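Local coordinates for glucose-6-phosphate isomerase like protein (Thermus thermophilus, PDB 1WIW) that probably binds phosphorylated sugars and may interconvert glucose-6-phosphate or mannose-6-phosphate with fructose-6-phosphate, at residues P38-L42 / L56-G60; G32-P36 / A89-R93; F49-L53 / V255-W259. All blocks are in the same frame, centred on the assembly; numbering follows the deposited sequence.

Interaction 1 of 3, residues P38-L42 / L56-G60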
ATOM      1  N   PRO B  38       4.912  -4.552 -29.387  1.00 27.61           N
ATOM      2  CA  PRO B  38       4.342  -3.776 -28.283  1.00 27.99           C
ATOM      3  C   PRO B  38       5.276  -3.757 -27.074  1.00 27.16           C
ATOM      4  O   PRO B  38       6.199  -4.571 -26.979  1.00 26.94           O
ATOM      5  CB  PRO B  38       3.028  -4.500 -28.001  1.00 28.23           C
ATOM      6  CG  PRO B  38       3.376  -5.915 -28.292  1.00 28.23           C
ATOM      7  CD  PRO B  38       4.163  -5.805 -29.579  1.00 29.42           C
ATOM      8  N   HIS B  39       5.030  -2.831 -26.153  1.00 26.25           N
ATOM      9  CA  HIS B  39       5.872  -2.689 -24.971  1.00 24.93           C
ATOM     10  C   HIS B  39       5.201  -3.127 -23.675  1.00 23.26           C
ATOM     11  O   HIS B  39       4.003  -2.943 -23.484  1.00 23.37           O
ATOM     12  CB  HIS B  39       6.313  -1.232 -24.825  1.00 25.54           C
ATOM     13  CG  HIS B  39       6.948  -0.666 -26.057  1.00 24.70           C
ATOM     14  ND1 HIS B  39       8.105  -1.180 -26.601  1.00 24.70           N
ATOM     15  CD2 HIS B  39       6.588   0.373 -26.847  1.00 24.32           C
ATOM     16  CE1 HIS B  39       8.431  -0.482 -27.674  1.00 23.58           C
ATOM     17  NE2 HIS B  39       7.527   0.466 -27.846  1.00 24.69           N
ATOM     18  N   ALA B  40       5.995  -3.701 -22.781  1.00 21.78           N
ATOM     19  CA  ALA B  40       5.500  -4.142 -21.486  1.00 20.49           C
ATOM     20  C   ALA B  40       6.603  -3.920 -20.455  1.00 18.80           C
ATOM     21  O   ALA B  40       7.787  -3.906 -20.795  1.00 19.06           O
ATOM     22  CB  ALA B  40       5.109  -5.620 -21.542  1.00 19.58           C
ATOM     23  N   ALA B  41       6.211  -3.730 -19.202  1.00 18.59           N
ATOM     24  CA  ALA B  41       7.180  -3.525 -18.142  1.00 17.51           C
ATOM     25  C   ALA B  41       6.709  -4.118 -16.821  1.00 17.05           C
ATOM     26  O   ALA B  41       5.534  -4.040 -16.464  1.00 17.04           O
ATOM     27  CB  ALA B  41       7.470  -2.041 -17.974  1.00 16.76           C
ATOM     28  N   LEU B  42       7.650  -4.724 -16.109  1.00 16.83           N
ATOM     29  CA  LEU B  42       7.390  -5.328 -14.811  1.00 16.67           C
ATOM     30  C   LEU B  42       8.536  -4.829 -13.944  1.00 14.92           C
ATOM     31  O   LEU B  42       9.699  -5.071 -14.257  1.00 15.98           O
ATOM     32  CB  LEU B  42       7.426  -6.853 -14.924  1.00 19.37           C
ATOM     33  CG  LEU B  42       7.134  -7.672 -13.666  1.00 21.83           C
ATOM     34  CD1 LEU B  42       5.771  -7.302 -13.100  1.00 23.72           C
ATOM     35  CD2 LEU B  42       7.178  -9.146 -14.017  1.00 24.11           C
ATOM     36  N   LEU B  56       2.206   0.900 -18.857  1.00 24.76           N
ATOM     37  CA  LEU B  56       2.436  -0.246 -19.734  1.00 25.83           C
ATOM     38  C   LEU B  56       1.898  -1.529 -19.104  1.00 25.90           C
ATOM     39  O   LEU B  56       1.819  -1.646 -17.883  1.00 25.28           O
ATOM     40  CB  LEU B  56       3.937  -0.427 -19.990  1.00 24.53           C
ATOM     41  CG  LEU B  56       4.703   0.605 -20.813  1.00 25.59           C
ATOM     42  CD1 LEU B  56       6.188   0.294 -20.760  1.00 24.46           C
ATOM     43  CD2 LEU B  56       4.207   0.582 -22.254  1.00 26.65           C
ATOM     44  N   PRO B  57       1.504  -2.508 -19.933  1.00 27.68           N
ATOM     45  CA  PRO B  57       0.999  -3.754 -19.352  1.00 27.80           C
ATOM     46  C   PRO B  57       2.149  -4.437 -18.611  1.00 28.57           C
ATOM     47  O   PRO B  57       3.316  -4.188 -18.917  1.00 26.70           O
ATOM     48  CB  PRO B  57       0.524  -4.540 -20.574  1.00 27.73           C
ATOM     49  CG  PRO B  57       1.399  -4.024 -21.674  1.00 28.00           C
ATOM     50  CD  PRO B  57       1.422  -2.542 -21.402  1.00 27.07           C
ATOM     51  N   ASP B  58       1.821  -5.288 -17.642  1.00 30.03           N
ATOM     52  CA  ASP B  58       2.838  -5.974 -16.847  1.00 31.68           C
ATOM     53  C   ASP B  58       3.344  -7.276 -17.458  1.00 31.63           C
ATOM     54  O   ASP B  58       4.050  -8.040 -16.798  1.00 30.72           O
ATOM     55  CB  ASP B  58       2.306  -6.255 -15.438  1.00 34.58           C
ATOM     56  CG  ASP B  58       1.228  -7.327 -15.420  1.00 38.07           C
ATOM     57  OD1 ASP B  58       0.206  -7.163 -16.117  1.00 39.55           O
ATOM     58  OD2 ASP B  58       1.402  -8.336 -14.704  1.00 41.77           O
ATOM     59  N   TRP B  59       2.991  -7.532 -18.712  1.00 32.05           N
ATOM     60  CA  TRP B  59       3.432  -8.750 -19.376  1.00 33.33           C
ATOM     61  C   TRP B  59       3.112  -8.722 -20.865  1.00 34.59           C
ATOM     62  O   TRP B  59       2.167  -8.057 -21.296  1.00 34.54           O
ATOM     63  CB  TRP B  59       2.779  -9.968 -18.719  1.00 34.02           C
ATOM     64  CG  TRP B  59       3.338 -11.279 -19.190  1.00 36.01           C
ATOM     65  CD1 TRP B  59       2.823 -12.096 -20.160  1.00 36.49           C
ATOM     66  CD2 TRP B  59       4.540 -11.909 -18.731  1.00 36.18           C
ATOM     67  NE1 TRP B  59       3.631 -13.196 -20.331  1.00 35.98           N
ATOM     68  CE2 TRP B  59       4.692 -13.107 -19.466  1.00 36.42           C
ATOM     69  CE3 TRP B  59       5.504 -11.578 -17.768  1.00 36.33           C
ATOM     70  CZ2 TRP B  59       5.772 -13.977 -19.269  1.00 36.42           C
ATOM     71  CZ3 TRP B  59       6.581 -12.444 -17.572  1.00 36.68           C
ATOM     72  CH2 TRP B  59       6.703 -13.630 -18.321  1.00 36.73           C
ATOM     73  N   GLY B  60       3.907  -9.446 -21.646  1.00 35.68           N
ATOM     74  CA  GLY B  60       3.692  -9.485 -23.080  1.00 38.30           C
ATOM     75  C   GLY B  60       4.158 -10.779 -23.716  1.00 39.62           C
ATOM     76  O   GLY B  60       5.110 -11.406 -23.249  1.00 39.89           O
TER
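Ala41 N gives its hydrogen to Pro57 O at 2.9 Å, with 163° at the hydrogen and the acceptor C=O pointing almost straight at the donor. This is the one conventional hydrogen bond between the extended strand residues 39-42 and the irregular segment 56-60. One residue further along the loop, Asp58 CA sits 3.3 Å from Ala41 O in a nearly linear CA-H...O contact, so Ala41 is engaged through both its backbone N-H and its C=O.

The strand is an outermost one of the parallel sheet in the N-terminal SIS domain, and 56-60 belongs to the return loop of the beta-alpha-beta crossover that runs through helix 48-54 to strand 64-70. On the sheet side, Ala40 and Leu42 exchange backbone bonds with Phe66.

Leu56, its CG anti to the carbonyl carbon (chi1 -68°), brings its fork of methyls to one side of the strand: CD1 rests on Ala41 CB at 3.9 Å, while CD2 lies 3.8 Å from His39 CB. Pro57 CD comes within 3.3 Å of His39 O, and its CG reaches Ala40 CB at 4.0 Å. Beyond it Ala40 CB meets the backbone of Trp59, whose indole bonds through NE1 to Glu61.

Interaction 2 of 3, residues G32-P36 / A89-R93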
ATOM      1  N   GLY B  32      19.547   3.032 -26.650  1.00 30.44           N
ATOM      2  CA  GLY B  32      20.385   3.152 -27.828  1.00 34.00           C
ATOM      3  C   GLY B  32      19.825   2.440 -29.045  1.00 35.74           C
ATOM      4  O   GLY B  32      20.531   2.249 -30.034  1.00 36.49           O
ATOM      5  N   GLU B  33      18.559   2.045 -28.980  1.00 36.74           N
ATOM      6  CA  GLU B  33      17.932   1.359 -30.099  1.00 37.32           C
ATOM      7  C   GLU B  33      16.414   1.419 -30.012  1.00 37.89           C
ATOM      8  O   GLU B  33      15.850   1.681 -28.948  1.00 36.92           O
ATOM      9  CB  GLU B  33      18.409  -0.095 -30.155  1.00 40.05           C
ATOM     10  CG  GLU B  33      18.081  -0.925 -28.924  1.00 42.65           C
ATOM     11  CD  GLU B  33      18.888  -2.210 -28.865  1.00 44.83           C
ATOM     12  OE1 GLU B  33      18.563  -3.087 -28.039  1.00 45.63           O
ATOM     13  OE2 GLU B  33      19.857  -2.339 -29.642  1.00 47.64           O
ATOM     14  N   ALA B  34      15.757   1.184 -31.143  1.00 37.79           N
ATOM     15  CA  ALA B  34      14.302   1.220 -31.208  1.00 38.09           C
ATOM     16  C   ALA B  34      13.702  -0.125 -30.822  1.00 38.28           C
ATOM     17  O   ALA B  34      13.448  -0.970 -31.682  1.00 40.05           O
ATOM     18  CB  ALA B  34      13.852   1.607 -32.610  1.00 36.78           C
ATOM     19  N   TYR B  35      13.478  -0.319 -29.527  1.00 36.07           N
ATOM     20  CA  TYR B  35      12.898  -1.561 -29.035  1.00 34.23           C
ATOM     21  C   TYR B  35      11.586  -1.826 -29.754  1.00 33.88           C
ATOM     22  O   TYR B  35      10.690  -0.983 -29.763  1.00 34.42           O
ATOM     23  CB  TYR B  35      12.666  -1.468 -27.527  1.00 31.32           C
ATOM     24  CG  TYR B  35      13.949  -1.330 -26.747  1.00 28.55           C
ATOM     25  CD1 TYR B  35      14.781  -2.429 -26.542  1.00 26.53           C
ATOM     26  CD2 TYR B  35      14.359  -0.091 -26.254  1.00 27.80           C
ATOM     27  CE1 TYR B  35      15.990  -2.299 -25.867  1.00 26.27           C
ATOM     28  CE2 TYR B  35      15.570   0.050 -25.580  1.00 26.41           C
ATOM     29  CZ  TYR B  35      16.377  -1.058 -25.392  1.00 25.64           C
ATOM     30  OH  TYR B  35      17.576  -0.924 -24.736  1.00 28.38           O
ATOM     31  N   PRO B  36      11.457  -3.007 -30.373  1.00 34.28           N
ATOM     32  CA  PRO B  36      10.238  -3.370 -31.098  1.00 33.69           C
ATOM     33  C   PRO B  36       9.028  -3.510 -30.183  1.00 32.72           C
ATOM     34  O   PRO B  36       9.084  -4.196 -29.163  1.00 33.47           O
ATOM     35  CB  PRO B  36      10.619  -4.689 -31.758  1.00 34.86           C
ATOM     36  CG  PRO B  36      11.532  -5.302 -30.743  1.00 36.04           C
ATOM     37  CD  PRO B  36      12.411  -4.130 -30.364  1.00 35.04           C
ATOM     38  N   ALA B  89       8.368 -12.573 -26.708  1.00 38.28           N
ATOM     39  CA  ALA B  89       8.762 -11.240 -26.275  1.00 36.03           C
ATOM     40  C   ALA B  89      10.241 -11.177 -25.914  1.00 34.34           C
ATOM     41  O   ALA B  89      10.769 -12.071 -25.254  1.00 34.21           O
ATOM     42  CB  ALA B  89       7.919 -10.809 -25.083  1.00 35.72           C
ATOM     43  N   ARG B  90      10.905 -10.118 -26.363  1.00 32.22           N
ATOM     44  CA  ARG B  90      12.316  -9.921 -26.068  1.00 31.02           C
ATOM     45  C   ARG B  90      12.420  -9.330 -24.668  1.00 29.64           C
ATOM     46  O   ARG B  90      11.738  -8.358 -24.346  1.00 27.70           O
ATOM     47  CB  ARG B  90      12.944  -8.955 -27.072  1.00 32.05           C
ATOM     48  CG  ARG B  90      14.369  -8.563 -26.725  1.00 32.79           C
ATOM     49  CD  ARG B  90      14.857  -7.414 -27.586  1.00 33.89           C
ATOM     50  NE  ARG B  90      16.155  -6.924 -27.134  1.00 34.83           N
ATOM     51  CZ  ARG B  90      16.775  -5.867 -27.648  1.00 36.03           C
ATOM     52  NH1 ARG B  90      16.215  -5.183 -28.636  1.00 36.27           N
ATOM     53  NH2 ARG B  90      17.955  -5.491 -27.172  1.00 35.83           N
ATOM     54  N   VAL B  91      13.272  -9.919 -23.838  1.00 29.88           N
ATOM     55  CA  VAL B  91      13.444  -9.439 -22.474  1.00 28.94           C
ATOM     56  C   VAL B  91      14.624  -8.484 -22.345  1.00 28.27           C
ATOM     57  O   VAL B  91      15.744  -8.804 -22.746  1.00 27.94           O
ATOM     58  CB  VAL B  91      13.657 -10.610 -21.492  1.00 29.63           C
ATOM     59  CG1 VAL B  91      13.830 -10.080 -20.075  1.00 29.53           C
ATOM     60  CG2 VAL B  91      12.478 -11.565 -21.560  1.00 28.00           C
ATOM     61  N   VAL B  92      14.361  -7.305 -21.788  1.00 26.85           N
ATOM     62  CA  VAL B  92      15.401  -6.309 -21.577  1.00 24.17           C
ATOM     63  C   VAL B  92      15.486  -6.013 -20.085  1.00 23.52           C
ATOM     64  O   VAL B  92      14.582  -5.411 -19.507  1.00 23.50           O
ATOM     65  CB  VAL B  92      15.108  -5.002 -22.336  1.00 24.29           C
ATOM     66  CG1 VAL B  92      16.173  -3.968 -22.005  1.00 24.44           C
ATOM     67  CG2 VAL B  92      15.089  -5.265 -23.835  1.00 23.78           C
ATOM     68  N   ARG B  93      16.584  -6.449 -19.473  1.00 21.29           N
ATOM     69  CA  ARG B  93      16.812  -6.264 -18.048  1.00 19.81           C
ATOM     70  C   ARG B  93      17.456  -4.919 -17.745  1.00 18.12           C
ATOM     71  O   ARG B  93      18.535  -4.604 -18.251  1.00 18.28           O
ATOM     72  CB  ARG B  93      17.711  -7.381 -17.518  1.00 20.04           C
ATOM     73  CG  ARG B  93      17.153  -8.787 -17.691  1.00 24.45           C
ATOM     74  CD  ARG B  93      18.196  -9.814 -17.279  1.00 26.73           C
ATOM     75  NE  ARG B  93      18.596  -9.641 -15.885  1.00 30.12           N
ATOM     76  CZ  ARG B  93      19.712 -10.131 -15.357  1.00 31.42           C
ATOM     77  NH1 ARG B  93      20.554 -10.831 -16.108  1.00 33.43           N
ATOM     78  NH2 ARG B  93      19.989  -9.921 -14.078  1.00 31.85           N
TER
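Glu33 and Arg90 approach from opposite directions and meet in a salt bridge made through a single carboxylate oxygen. Arg90 NH2 donates to Glu33 OE1 at 2.6 Å, close to the guanidinium plane and nearly along the C-O axis of the acceptor; NH1 adds a weak, bent bond to the same OE1 at 3.2 Å. With the two flat groups turned 65° apart, this is no two-pronged bridge. Arg90 gets there fully stretched, its CG opposite the backbone N (chi1 173°) and the chain extended as far as NE.

Tyr35 crosses the arginine at about a right angle. Its CE1 stands over one face of the guanidinium, 3.6 Å above that plane and toward its rim, with the ring tilted 47° to it; the ring also carries Glu33 CG over one face. Past the arginine, Tyr35 CE1 touches Val92 CG2 at 3.7 Å.

A leucine in place of Arg90 would probably leave the Glu33 carboxylate without its cationic mate and deprive the Tyr35 ring of the flat group it leans on.

Arg90 NH2 has a second acidic partner in Glu101, so one arginine serves two carboxylates. The loop 32-36 thus lies against strand 90-95 beside strand 64-70, where Tyr35 packs edge-to-face with Phe66 and also touches Phe117 and Ala121 of helix 110-121.

Interaction 3 of 3, residues F49-L53 / V255-W259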
ATOM      1  N   PHE B  49       7.667   1.587  -9.058  1.00  9.74           N
ATOM      2  CA  PHE B  49       6.857   2.791  -9.211  1.00  9.77           C
ATOM      3  C   PHE B  49       6.848   3.262 -10.666  1.00 10.96           C
ATOM      4  O   PHE B  49       5.795   3.590 -11.219  1.00  9.26           O
ATOM      5  CB  PHE B  49       7.401   3.891  -8.294  1.00  9.96           C
ATOM      6  CG  PHE B  49       6.545   5.126  -8.233  1.00  9.75           C
ATOM      7  CD1 PHE B  49       5.192   5.040  -7.910  1.00 12.77           C
ATOM      8  CD2 PHE B  49       7.100   6.379  -8.466  1.00 10.79           C
ATOM      9  CE1 PHE B  49       4.407   6.188  -7.820  1.00 11.44           C
ATOM     10  CE2 PHE B  49       6.327   7.535  -8.380  1.00 12.12           C
ATOM     11  CZ  PHE B  49       4.977   7.439  -8.056  1.00 13.59           C
ATOM     12  N   ALA B  50       8.027   3.284 -11.281  1.00  9.22           N
ATOM     13  CA  ALA B  50       8.170   3.725 -12.666  1.00 10.23           C
ATOM     14  C   ALA B  50       7.392   2.824 -13.620  1.00 11.94           C
ATOM     15  O   ALA B  50       6.761   3.299 -14.568  1.00 11.05           O
ATOM     16  CB  ALA B  50       9.655   3.750 -13.050  1.00  9.29           C
ATOM     17  N   ALA B  51       7.440   1.520 -13.371  1.00 12.01           N
ATOM     18  CA  ALA B  51       6.723   0.565 -14.209  1.00 13.55           C
ATOM     19  C   ALA B  51       5.228   0.885 -14.172  1.00 13.17           C
ATOM     20  O   ALA B  51       4.561   0.903 -15.205  1.00 13.02           O
ATOM     21  CB  ALA B  51       6.969  -0.858 -13.717  1.00 12.23           C
ATOM     22  N   LEU B  52       4.709   1.147 -12.980  1.00 13.93           N
ATOM     23  CA  LEU B  52       3.292   1.466 -12.827  1.00 16.79           C
ATOM     24  C   LEU B  52       2.930   2.804 -13.465  1.00 17.12           C
ATOM     25  O   LEU B  52       1.895   2.923 -14.120  1.00 17.25           O
ATOM     26  CB  LEU B  52       2.904   1.465 -11.343  1.00 18.54           C
ATOM     27  CG  LEU B  52       2.654   0.087 -10.708  1.00 24.02           C
ATOM     28  CD1 LEU B  52       1.416  -0.536 -11.339  1.00 23.11           C
ATOM     29  CD2 LEU B  52       3.858  -0.827 -10.898  1.00 24.16           C
ATOM     30  N   LEU B  53       3.784   3.805 -13.275  1.00 17.60           N
ATOM     31  CA  LEU B  53       3.558   5.135 -13.840  1.00 17.92           C
ATOM     32  C   LEU B  53       3.459   5.122 -15.354  1.00 17.03           C
ATOM     33  O   LEU B  53       2.689   5.880 -15.934  1.00 17.28           O
ATOM     34  CB  LEU B  53       4.687   6.094 -13.456  1.00 20.28           C
ATOM     35  CG  LEU B  53       4.479   6.976 -12.233  1.00 23.92           C
ATOM     36  CD1 LEU B  53       3.236   7.847 -12.416  1.00 24.90           C
ATOM     37  CD2 LEU B  53       4.342   6.089 -11.024  1.00 26.14           C
ATOM     38  N   VAL B 255       2.406  13.984 -10.876  1.00  8.64           N
ATOM     39  CA  VAL B 255       2.814  12.931  -9.949  1.00  8.16           C
ATOM     40  C   VAL B 255       4.313  13.018  -9.671  1.00  6.91           C
ATOM     41  O   VAL B 255       4.742  13.019  -8.523  1.00  7.31           O
ATOM     42  CB  VAL B 255       2.476  11.526 -10.509  1.00  7.75           C
ATOM     43  CG1 VAL B 255       3.219  10.440  -9.716  1.00  5.92           C
ATOM     44  CG2 VAL B 255       0.968  11.286 -10.421  1.00  9.89           C
HETATM   45  N   MSE B 256       5.107  13.105 -10.731  1.00  8.19           N
HETATM   46  CA  MSE B 256       6.554  13.180 -10.589  1.00  8.90           C
HETATM   47  C   MSE B 256       6.994  14.461  -9.866  1.00  8.87           C
HETATM   48  O   MSE B 256       7.959  14.445  -9.095  1.00  8.77           O
HETATM   49  CB  MSE B 256       7.200  13.069 -11.969  1.00 10.08           C
HETATM   50  CG  MSE B 256       8.291  12.006 -12.077  1.00 21.34           C
HETATM   51 SE   MSE B 256       7.869  10.282 -11.270  1.00 15.45          SE
HETATM   52  CE  MSE B 256       6.363   9.798 -12.382  1.00 25.94           C
ATOM     53  N   ALA B 257       6.290  15.566 -10.106  1.00  6.45           N
ATOM     54  CA  ALA B 257       6.614  16.828  -9.443  1.00  6.38           C
ATOM     55  C   ALA B 257       6.356  16.684  -7.948  1.00  5.93           C
ATOM     56  O   ALA B 257       7.129  17.174  -7.128  1.00  6.13           O
ATOM     57  CB  ALA B 257       5.771  17.970 -10.015  1.00  4.81           C
ATOM     58  N   LEU B 258       5.262  16.014  -7.595  1.00  7.04           N
ATOM     59  CA  LEU B 258       4.938  15.797  -6.187  1.00  7.06           C
ATOM     60  C   LEU B 258       6.028  14.917  -5.584  1.00  7.74           C
ATOM     61  O   LEU B 258       6.556  15.210  -4.517  1.00  9.31           O
ATOM     62  CB  LEU B 258       3.577  15.107  -6.042  1.00  6.42           C
ATOM     63  CG  LEU B 258       2.325  15.966  -6.263  1.00  8.80           C
ATOM     64  CD1 LEU B 258       1.104  15.068  -6.383  1.00  6.48           C
ATOM     65  CD2 LEU B 258       2.156  16.957  -5.114  1.00  6.90           C
ATOM     66  N   TRP B 259       6.353  13.833  -6.279  1.00  5.89           N
ATOM     67  CA  TRP B 259       7.392  12.906  -5.831  1.00  6.29           C
ATOM     68  C   TRP B 259       8.716  13.648  -5.604  1.00  4.74           C
ATOM     69  O   TRP B 259       9.380  13.445  -4.588  1.00  6.25           O
ATOM     70  CB  TRP B 259       7.582  11.809  -6.884  1.00  7.02           C
ATOM     71  CG  TRP B 259       8.693  10.843  -6.584  1.00  8.79           C
ATOM     72  CD1 TRP B 259       8.628   9.729  -5.799  1.00  7.33           C
ATOM     73  CD2 TRP B 259      10.040  10.923  -7.060  1.00  7.19           C
ATOM     74  NE1 TRP B 259       9.859   9.107  -5.757  1.00  7.32           N
ATOM     75  CE2 TRP B 259      10.742   9.823  -6.521  1.00  7.51           C
ATOM     76  CE3 TRP B 259      10.724  11.822  -7.894  1.00  7.35           C
ATOM     77  CZ2 TRP B 259      12.104   9.594  -6.786  1.00  9.23           C
ATOM     78  CZ3 TRP B 259      12.078  11.594  -8.159  1.00  8.02           C
ATOM     79  CH2 TRP B 259      12.750  10.488  -7.604  1.00  7.90           C
TER
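Val255 opens the contact on helix 251-272 by sending CG1 across to helix 48-54, where it meets two residues at once. Leu53 CD1 comes to it tip to tip at 3.7 Å, and Phe49 CZ reaches it obliquely at 3.9 Å. The valine methyl gets there because CG1 lies opposite the backbone N, while CG2 takes the place beside that N. Outside the pair, Val255 also touches Leu171 and Phe172, and Phe172 packs on Leu53 as well.

Met256, present as selenomethionine, starts off to one side of the direct line between the helices. Bends at chi2 and chi3 fold its chain back so that the terminal methyl CE runs into Leu53 CG at 3.4 Å, a tight carbon-carbon approach. Its selenium lies beside the Phe49 ring, 4.3 Å from CE2 and obliquely placed, a Met-aromatic contact. Leu115 of helix 110-121 and Val131 and Leu135 of helix 125-139 also touch this side chain.

One turn on from Val255, Trp259 presents CD1 of its indole to Phe49 CE2 at 4.1 Å. The planes of the Phe49 ring and the five-membered ring of Trp259 are 29° apart and slid past each other, centroids 5.7 Å apart, so there is little overlap to stack. Helix 174-185 continues the apolar cluster, with Leu182 against Trp259 and Leu175 and Ala178 against Phe49.

The short segments run nearly antiparallel at 157°, but their axes stay 13.0 Å apart, a gap bridged by side chains reaching in from both helices. Between these two segments the contact is made by carbon and selenium surfaces: the join depends on shape and on exclusion of water, with neither charge nor hydrogen bonding to fix its direction.

Overall arrangement
Interactions 1 and 2 both reach the parallel sheet of the N-terminal SIS domain; their centres are 11 Å apart, and Gly60 O packs on Ala89 CB. Along the chain the segments come as 32-36, 38-42, 49-53, 56-60, 89-93 and 255-259, so interaction 2 brackets interaction 1, while interaction 3 alternates with both. Interaction 3 lies deeper, about 6 Å from the chain centre, its centre about 17 Å from that of interaction 1 and 22 Å from that of interaction 2. Strand 39-45 leads into helix 48-54, and Leu42 packs against Ala51. The first two contacts thus hold loops to the N-terminal sheet, while the third joins that domain to the C-terminal SIS domain through helix 251-272.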